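Local structure of PbSGBP-B lipoprotein (Prevotella bryantii B14, 6D2Y) at residues F278-A284 with S422-L428; Q366-G370 with A411-F415. The protein probably binds polysaccharide at the cell surface as a lipoprotein of a polysaccharide utilization locus, and carries a bound magnesium ion. All blocks are in the same frame, centred on the assembly; numbering follows the deposited sequence.

Both contacts belong to the C-terminal domain, which matches the xyloglucan-binding domain family of surface glycan-binding proteins, and together they contrast a sheet's edge with its loops. Interaction 1 pairs strands 279-282 and 423-428 in a buried contact of the beta sandwich. Interaction 2 joins two loops, one leading into strand 372-374 of that same sheet, the other into strand 423-428. Along the chain it is nested within the loop that interaction 1 closes. Their centres are about 17 Å apart and their nearest atoms about 8 Å, without touching. The side chain of F280 in interaction 1 lies about 12 Å from the bound magnesium, whereas the side chain of W369 in interaction 2 lies about 4 Å from a glycerol molecule, probably from crystallisation.

Interaction 1 (F278-A284 with S422-L428); sequences FSFEYWA and SSLNIFL
Strands 279-282 and 423-428 form a buried antiparallel pair at one edge of a four-stranded sheet, where 423-428 is flanked on its other side by strand 330-335. Two hydrogen-bonded pairs, F280 with I426 and Y282 with L424, each give two nearly straight N-H...O bonds, and the ladder continues to L428 N, which donates to F278 O at 3.0 Å. At the other end the ladder passes to a side chain: S423 OG accepts a hydrogen bond from the backbone N of A284 at 3.0 Å, with 170° at the hydrogen. S422 and S423 both face G335 of the neighbouring strand 330-335, a classic beta bulge.

This sheet belongs to the beta sandwich of the domain, and its two faces differ in character. On one, the edge of the F280 ring meets I426, CD1 to CG1 4.2 Å, and both residues reach strand 258-261 of the facing sheet. The other face carries S279, E281, N425 and F427. Here W283, its CG beside the backbone N (chi1 -53°), swings its indole back over the sheet so that NE1 gives its hydrogen to N425 OD1 at 2.9 Å. The bond uses an in-plane lone pair, and ring and amide lie nearly coplanar, 25° apart. Farther along, S279 CB packs over one face of the F427 ring, toward its rim, 4.0 Å from the centroid. S279 OG donates to E281 OE2 at 2.8 Å on the anti side of a carboxylate also hydrogen-bonded through OE2 to H243 ND1 and through OE1 to the backbone N of W242, three bonds that probably restrain its rotation.

Interaction 2 (Q366-G370 with A411-F415); sequences QNGWG and ATKSF
W369 and F415 meet as an offset edge-to-face aromatic pair between two loops of the sandwich domain, the first running from strand 330-335 to 372-374 and the second from 393-398 to 423-428. The F415 ring turns its edge toward the face of the indole, with planes at 69° and centroids 5.5 Å apart. Its leading atom, CE1, comes within 3.6 Å of W369 CZ2. With CG anti to the backbone N (chi1 -177°), the indole is carried from a CB that points away from loop 411-415 until its six-membered ring returns to F415. The far side of the tryptophan is anchored too, since NE1 donates to the backbone O of F334, while F415 makes a second edge-to-face contact with F421.

Besides the ring contact, the backbones are joined by a single bridge between W369 and K413. G368 O gathers two donors: K413 N at 2.7 Å, tilted 32° from the carbonyl plane, and T412 N in a weak, bent bond. In return, G370 N makes a weak bond to K413 O. A411 points its methyl toward loop 366-370, with CB 3.5 Å from G370 CA and also against G368 O. The K413 chain, bent at its second torsion, passes N367 O, with CG at 3.1 Å from that oxygen.

Interaction 1 (F278-A284 with S422-L428)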
ATOM      1  N   PHE A 278     -12.991 -23.061  -3.340  1.00 42.75           N
ATOM      2  CA  PHE A 278     -12.336 -21.765  -3.207  1.00 46.96           C
ATOM      3  C   PHE A 278     -11.201 -21.809  -2.188  1.00 45.00           C
ATOM      4  O   PHE A 278     -11.018 -20.883  -1.397  1.00 48.36           O
ATOM      5  CB  PHE A 278     -13.344 -20.684  -2.830  1.00 50.68           C
ATOM      6  CG  PHE A 278     -14.679 -20.834  -3.507  1.00 49.10           C
ATOM      7  CD1 PHE A 278     -14.833 -20.466  -4.834  1.00 47.77           C
ATOM      8  CD2 PHE A 278     -15.780 -21.310  -2.815  1.00 48.14           C
ATOM      9  CE1 PHE A 278     -16.058 -20.593  -5.468  1.00 51.25           C
ATOM     10  CE2 PHE A 278     -17.008 -21.436  -3.440  1.00 54.48           C
ATOM     11  CZ  PHE A 278     -17.148 -21.077  -4.769  1.00 50.27           C
ATOM     12  N   SER A 279     -10.428 -22.890  -2.195  1.00 39.92           N
ATOM     13  CA  SER A 279      -9.302 -23.053  -1.283  1.00 46.48           C
ATOM     14  C   SER A 279      -8.048 -23.380  -2.082  1.00 43.20           C
ATOM     15  O   SER A 279      -8.012 -24.384  -2.800  1.00 38.93           O
ATOM     16  CB  SER A 279      -9.579 -24.153  -0.254  1.00 41.75           C
ATOM     17  OG  SER A 279      -8.432 -24.401   0.543  1.00 46.34           O
ATOM     18  N   PHE A 280      -7.033 -22.531  -1.964  1.00 42.32           N
ATOM     19  CA  PHE A 280      -5.692 -22.845  -2.437  1.00 46.63           C
ATOM     20  C   PHE A 280      -4.831 -23.187  -1.230  1.00 45.76           C
ATOM     21  O   PHE A 280      -4.836 -22.455  -0.235  1.00 54.51           O
ATOM     22  CB  PHE A 280      -5.077 -21.679  -3.215  1.00 43.66           C
ATOM     23  CG  PHE A 280      -3.606 -21.837  -3.471  1.00 37.73           C
ATOM     24  CD1 PHE A 280      -2.679 -21.148  -2.706  1.00 46.28           C
ATOM     25  CD2 PHE A 280      -3.148 -22.680  -4.471  1.00 42.92           C
ATOM     26  CE1 PHE A 280      -1.319 -21.296  -2.933  1.00 46.53           C
ATOM     27  CE2 PHE A 280      -1.790 -22.832  -4.706  1.00 46.53           C
ATOM     28  CZ  PHE A 280      -0.874 -22.138  -3.936  1.00 42.91           C
ATOM     29  N   GLU A 281      -4.104 -24.299  -1.312  1.00 40.64           N
ATOM     30  CA  GLU A 281      -3.339 -24.805  -0.181  1.00 41.36           C
ATOM     31  C   GLU A 281      -1.932 -25.163  -0.630  1.00 42.29           C
ATOM     32  O   GLU A 281      -1.755 -26.030  -1.492  1.00 42.11           O
ATOM     33  CB  GLU A 281      -4.031 -26.022   0.445  1.00 40.19           C
ATOM     34  CG  GLU A 281      -5.496 -25.797   0.805  1.00 50.27           C
ATOM     35  CD  GLU A 281      -6.345 -27.052   0.666  1.00 51.93           C
ATOM     36  OE1 GLU A 281      -5.798 -28.108   0.279  1.00 49.35           O
ATOM     37  OE2 GLU A 281      -7.560 -26.983   0.950  1.00 47.29           O
ATOM     38  N   TYR A 282      -0.935 -24.499  -0.047  1.00 39.99           N
ATOM     39  CA  TYR A 282       0.460 -24.910  -0.168  1.00 38.28           C
ATOM     40  C   TYR A 282       0.954 -25.315   1.214  1.00 40.44           C
ATOM     41  O   TYR A 282       1.170 -24.459   2.079  1.00 46.23           O
ATOM     42  CB  TYR A 282       1.345 -23.808  -0.748  1.00 38.18           C
ATOM     43  CG  TYR A 282       2.802 -24.223  -0.799  1.00 43.49           C
ATOM     44  CD1 TYR A 282       3.299 -24.953  -1.871  1.00 38.35           C
ATOM     45  CD2 TYR A 282       3.674 -23.915   0.240  1.00 47.41           C
ATOM     46  CE1 TYR A 282       4.621 -25.351  -1.915  1.00 41.36           C
ATOM     47  CE2 TYR A 282       4.998 -24.312   0.205  1.00 42.78           C
ATOM     48  CZ  TYR A 282       5.466 -25.028  -0.877  1.00 46.16           C
ATOM     49  OH  TYR A 282       6.784 -25.422  -0.921  1.00 58.31           O
ATOM     50  N   TRP A 283       1.144 -26.612   1.416  1.00 41.27           N
ATOM     51  CA  TRP A 283       1.661 -27.147   2.669  1.00 47.46           C
ATOM     52  C   TRP A 283       3.089 -27.623   2.435  1.00 44.82           C
ATOM     53  O   TRP A 283       3.343 -28.401   1.510  1.00 43.19           O
ATOM     54  CB  TRP A 283       0.774 -28.282   3.184  1.00 45.86           C
ATOM     55  CG  TRP A 283      -0.679 -27.897   3.296  1.00 43.67           C
ATOM     56  CD1 TRP A 283      -1.189 -26.633   3.398  1.00 43.03           C
ATOM     57  CD2 TRP A 283      -1.805 -28.785   3.318  1.00 41.13           C
ATOM     58  NE1 TRP A 283      -2.559 -26.680   3.480  1.00 41.44           N
ATOM     59  CE2 TRP A 283      -2.963 -27.988   3.434  1.00 46.99           C
ATOM     60  CE3 TRP A 283      -1.946 -30.173   3.251  1.00 39.83           C
ATOM     61  CZ2 TRP A 283      -4.243 -28.536   3.484  1.00 47.21           C
ATOM     62  CZ3 TRP A 283      -3.217 -30.715   3.301  1.00 38.34           C
ATOM     63  CH2 TRP A 283      -4.350 -29.898   3.416  1.00 46.52           C
ATOM     64  N   ALA A 284       4.016 -27.133   3.255  1.00 46.23           N
ATOM     65  CA  ALA A 284       5.415 -27.512   3.114  1.00 48.24           C
ATOM     66  C   ALA A 284       5.605 -28.990   3.435  1.00 42.09           C
ATOM     67  O   ALA A 284       4.923 -29.550   4.297  1.00 46.09           O
ATOM     68  CB  ALA A 284       6.292 -26.660   4.031  1.00 52.00           C
ATOM     69  N   SER A 422       5.645 -20.915   6.931  1.00 61.05           N
ATOM     70  CA  SER A 422       6.101 -22.097   6.207  1.00 55.18           C
ATOM     71  C   SER A 422       5.081 -22.596   5.189  1.00 49.19           C
ATOM     72  O   SER A 422       5.461 -23.019   4.089  1.00 48.68           O
ATOM     73  CB  SER A 422       6.434 -23.222   7.188  1.00 51.21           C
ATOM     74  OG  SER A 422       7.184 -22.751   8.294  1.00 53.16           O
ATOM     75  N   SER A 423       3.795 -22.567   5.539  1.00 49.68           N
ATOM     76  CA  SER A 423       2.719 -22.958   4.641  1.00 49.56           C
ATOM     77  C   SER A 423       1.740 -21.803   4.483  1.00 48.76           C
ATOM     78  O   SER A 423       1.686 -20.888   5.310  1.00 47.40           O
ATOM     79  CB  SER A 423       1.990 -24.205   5.150  1.00 42.17           C
ATOM     80  OG  SER A 423       2.883 -25.292   5.297  1.00 52.40           O
ATOM     81  N   LEU A 424       0.957 -21.857   3.407  1.00 46.59           N
ATOM     82  CA  LEU A 424       0.031 -20.782   3.080  1.00 47.22           C
ATOM     83  C   LEU A 424      -1.285 -21.358   2.586  1.00 50.25           C
ATOM     84  O   LEU A 424      -1.297 -22.230   1.711  1.00 52.71           O
ATOM     85  CB  LEU A 424       0.618 -19.849   2.015  1.00 45.95           C
ATOM     86  CG  LEU A 424      -0.310 -18.712   1.587  1.00 45.44           C
ATOM     87  CD1 LEU A 424      -0.439 -17.689   2.705  1.00 43.91           C
ATOM     88  CD2 LEU A 424       0.179 -18.062   0.300  1.00 46.36           C
ATOM     89  N   ASN A 425      -2.386 -20.862   3.145  1.00 49.95           N
ATOM     90  CA  ASN A 425      -3.729 -21.181   2.688  1.00 43.98           C
ATOM     91  C   ASN A 425      -4.428 -19.901   2.250  1.00 43.64           C
ATOM     92  O   ASN A 425      -4.315 -18.865   2.912  1.00 43.97           O
ATOM     93  CB  ASN A 425      -4.550 -21.862   3.786  1.00 45.82           C
ATOM     94  CG  ASN A 425      -4.443 -23.369   3.744  1.00 54.53           C
ATOM     95  OD1 ASN A 425      -3.474 -23.919   3.224  1.00 58.49           O
ATOM     96  ND2 ASN A 425      -5.443 -24.049   4.294  1.00 55.68           N
ATOM     97  N   ILE A 426      -5.137 -19.977   1.128  1.00 39.27           N
ATOM     98  CA  ILE A 426      -6.017 -18.908   0.666  1.00 41.54           C
ATOM     99  C   ILE A 426      -7.402 -19.518   0.524  1.00 44.82           C
ATOM    100  O   ILE A 426      -7.625 -20.370  -0.345  1.00 48.68           O
ATOM    101  CB  ILE A 426      -5.542 -18.287  -0.654  1.00 38.43           C
ATOM    102  CG1 ILE A 426      -4.078 -17.852  -0.544  1.00 34.65           C
ATOM    103  CG2 ILE A 426      -6.439 -17.119  -1.042  1.00 46.18           C
ATOM    104  CD1 ILE A 426      -3.672 -16.784  -1.531  1.00 37.86           C
ATOM    105  N   PHE A 427      -8.330 -19.091   1.378  1.00 47.47           N
ATOM    106  CA  PHE A 427      -9.651 -19.701   1.477  1.00 49.07           C
ATOM    107  C   PHE A 427     -10.707 -18.606   1.484  1.00 53.15           C
ATOM    108  O   PHE A 427     -10.710 -17.745   2.371  1.00 52.05           O
ATOM    109  CB  PHE A 427      -9.755 -20.563   2.739  1.00 49.79           C
ATOM    110  CG  PHE A 427     -10.859 -21.585   2.695  1.00 50.09           C
ATOM    111  CD1 PHE A 427     -11.657 -21.724   1.573  1.00 46.69           C
ATOM    112  CD2 PHE A 427     -11.099 -22.406   3.785  1.00 51.38           C
ATOM    113  CE1 PHE A 427     -12.673 -22.661   1.537  1.00 45.75           C
ATOM    114  CE2 PHE A 427     -12.113 -23.346   3.755  1.00 51.30           C
ATOM    115  CZ  PHE A 427     -12.901 -23.472   2.630  1.00 48.94           C
ATOM    116  N   LEU A 428     -11.599 -18.644   0.497  1.00 49.84           N
ATOM    117  CA  LEU A 428     -12.755 -17.754   0.439  1.00 49.49           C
ATOM    118  C   LEU A 428     -13.860 -18.369   1.283  1.00 47.60           C
ATOM    119  O   LEU A 428     -14.559 -19.281   0.838  1.00 50.32           O
ATOM    120  CB  LEU A 428     -13.215 -17.566  -1.001  1.00 53.50           C
ATOM    121  CG  LEU A 428     -12.655 -16.442  -1.869  1.00 51.54           C
ATOM    122  CD1 LEU A 428     -11.145 -16.330  -1.754  1.00 47.74           C
ATOM    123  CD2 LEU A 428     -13.061 -16.706  -3.306  1.00 48.70           C
TER

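Interaction 2 (Q366-G370 with A411-F415)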
ATOM      1  N   GLN A 366      -9.969 -22.370  16.872  1.00 75.49           N
ATOM      2  CA  GLN A 366     -10.393 -21.556  18.016  1.00 75.74           C
ATOM      3  C   GLN A 366      -9.236 -21.302  18.981  1.00 73.61           C
ATOM      4  O   GLN A 366      -9.393 -21.354  20.202  1.00 74.96           O
ATOM      5  CB  GLN A 366     -11.575 -22.199  18.746  1.00 80.46           C
ATOM      6  CG  GLN A 366     -12.910 -21.526  18.482  1.00 80.52           C
ATOM      7  CD  GLN A 366     -14.050 -22.156  19.257  1.00 80.86           C
ATOM      8  OE1 GLN A 366     -14.839 -21.462  19.897  1.00 83.53           O
ATOM      9  NE2 GLN A 366     -14.144 -23.479  19.202  1.00 82.66           N
ATOM     10  N   ASN A 367      -8.057 -21.016  18.425  1.00 71.29           N
ATOM     11  CA  ASN A 367      -6.860 -20.785  19.227  1.00 76.50           C
ATOM     12  C   ASN A 367      -6.311 -19.371  19.059  1.00 77.13           C
ATOM     13  O   ASN A 367      -5.153 -19.121  19.401  1.00 80.09           O
ATOM     14  CB  ASN A 367      -5.779 -21.815  18.890  1.00 79.39           C
ATOM     15  CG  ASN A 367      -5.251 -21.668  17.474  1.00 80.23           C
ATOM     16  OD1 ASN A 367      -5.909 -21.092  16.608  1.00 76.12           O
ATOM     17  ND2 ASN A 367      -4.054 -22.191  17.234  1.00 83.80           N
ATOM     18  N   GLY A 368      -7.113 -18.443  18.538  1.00 75.81           N
ATOM     19  CA  GLY A 368      -6.677 -17.066  18.408  1.00 77.31           C
ATOM     20  C   GLY A 368      -5.618 -16.818  17.358  1.00 74.72           C
ATOM     21  O   GLY A 368      -4.926 -15.798  17.421  1.00 75.22           O
ATOM     22  N   TRP A 369      -5.480 -17.711  16.379  1.00 69.47           N
ATOM     23  CA  TRP A 369      -4.420 -17.595  15.384  1.00 67.53           C
ATOM     24  C   TRP A 369      -4.760 -16.526  14.351  1.00 64.63           C
ATOM     25  O   TRP A 369      -5.853 -16.524  13.777  1.00 63.30           O
ATOM     26  CB  TRP A 369      -4.180 -18.935  14.692  1.00 59.65           C
ATOM     27  CG  TRP A 369      -3.049 -18.882  13.715  1.00 54.73           C
ATOM     28  CD1 TRP A 369      -3.121 -19.056  12.363  1.00 54.67           C
ATOM     29  CD2 TRP A 369      -1.674 -18.621  14.014  1.00 56.09           C
ATOM     30  NE1 TRP A 369      -1.872 -18.927  11.803  1.00 53.36           N
ATOM     31  CE2 TRP A 369      -0.967 -18.659  12.796  1.00 57.98           C
ATOM     32  CE3 TRP A 369      -0.970 -18.362  15.195  1.00 64.32           C
ATOM     33  CZ2 TRP A 369       0.408 -18.448  12.725  1.00 58.89           C
ATOM     34  CZ3 TRP A 369       0.394 -18.153  15.121  1.00 61.40           C
ATOM     35  CH2 TRP A 369       1.068 -18.198  13.896  1.00 59.74           C
ATOM     36  N   GLY A 370      -3.803 -15.636  14.096  1.00 62.85           N
ATOM     37  CA  GLY A 370      -4.060 -14.491  13.240  1.00 61.68           C
ATOM     38  C   GLY A 370      -3.936 -14.823  11.761  1.00 58.62           C
ATOM     39  O   GLY A 370      -3.027 -15.531  11.331  1.00 61.07           O
ATOM     40  N   ALA A 411      -7.534 -11.361  16.578  1.00 74.00           N
ATOM     41  CA  ALA A 411      -6.744 -12.533  16.932  1.00 71.15           C
ATOM     42  C   ALA A 411      -5.994 -12.302  18.236  1.00 80.60           C
ATOM     43  O   ALA A 411      -5.537 -11.190  18.523  1.00 85.35           O
ATOM     44  CB  ALA A 411      -5.757 -12.872  15.822  1.00 61.75           C
ATOM     45  N   THR A 412      -5.863 -13.367  19.027  1.00 84.13           N
ATOM     46  CA  THR A 412      -5.178 -13.282  20.310  1.00 87.21           C
ATOM     47  C   THR A 412      -3.741 -13.788  20.268  1.00 88.81           C
ATOM     48  O   THR A 412      -2.979 -13.513  21.200  1.00 91.77           O
ATOM     49  CB  THR A 412      -5.953 -14.061  21.383  1.00 91.73           C
ATOM     50  OG1 THR A 412      -5.779 -15.468  21.176  1.00 94.06           O
ATOM     51  CG2 THR A 412      -7.431 -13.720  21.332  1.00 89.68           C
ATOM     52  N   LYS A 413      -3.357 -14.513  19.219  1.00 87.93           N
ATOM     53  CA  LYS A 413      -1.987 -14.980  19.032  1.00 89.62           C
ATOM     54  C   LYS A 413      -1.454 -14.414  17.723  1.00 89.33           C
ATOM     55  O   LYS A 413      -2.043 -14.639  16.661  1.00 89.30           O
ATOM     56  CB  LYS A 413      -1.911 -16.510  19.019  1.00 89.25           C
ATOM     57  CG  LYS A 413      -2.835 -17.214  19.996  1.00 93.93           C
ATOM     58  CD  LYS A 413      -2.410 -17.024  21.444  1.00 98.01           C
ATOM     59  CE  LYS A 413      -3.601 -17.162  22.382  1.00 96.79           C
ATOM     60  NZ  LYS A 413      -3.211 -17.595  23.748  1.00 99.96           N
ATOM     61  N   SER A 414      -0.346 -13.679  17.804  1.00 90.54           N
ATOM     62  CA  SER A 414       0.273 -13.059  16.643  1.00 88.82           C
ATOM     63  C   SER A 414       1.341 -13.991  16.072  1.00 86.70           C
ATOM     64  O   SER A 414       1.447 -15.161  16.448  1.00 87.88           O
ATOM     65  CB  SER A 414       0.858 -11.697  17.016  1.00 94.39           C
ATOM     66  OG  SER A 414      -0.161 -10.741  17.260  1.00 99.49           O
ATOM     67  N   PHE A 415       2.142 -13.477  15.141  1.00 85.11           N
ATOM     68  CA  PHE A 415       3.281 -14.225  14.629  1.00 78.91           C
ATOM     69  C   PHE A 415       4.434 -14.135  15.619  1.00 75.69           C
ATOM     70  O   PHE A 415       4.754 -13.052  16.115  1.00 78.85           O
ATOM     71  CB  PHE A 415       3.710 -13.690  13.264  1.00 72.56           C
ATOM     72  CG  PHE A 415       2.700 -13.919  12.178  1.00 69.74           C
ATOM     73  CD1 PHE A 415       2.065 -15.144  12.062  1.00 66.26           C
ATOM     74  CD2 PHE A 415       2.386 -12.917  11.273  1.00 66.35           C
ATOM     75  CE1 PHE A 415       1.139 -15.369  11.067  1.00 62.30           C
ATOM     76  CE2 PHE A 415       1.455 -13.136  10.269  1.00 68.22           C
ATOM     77  CZ  PHE A 415       0.831 -14.366  10.169  1.00 68.35           C
TER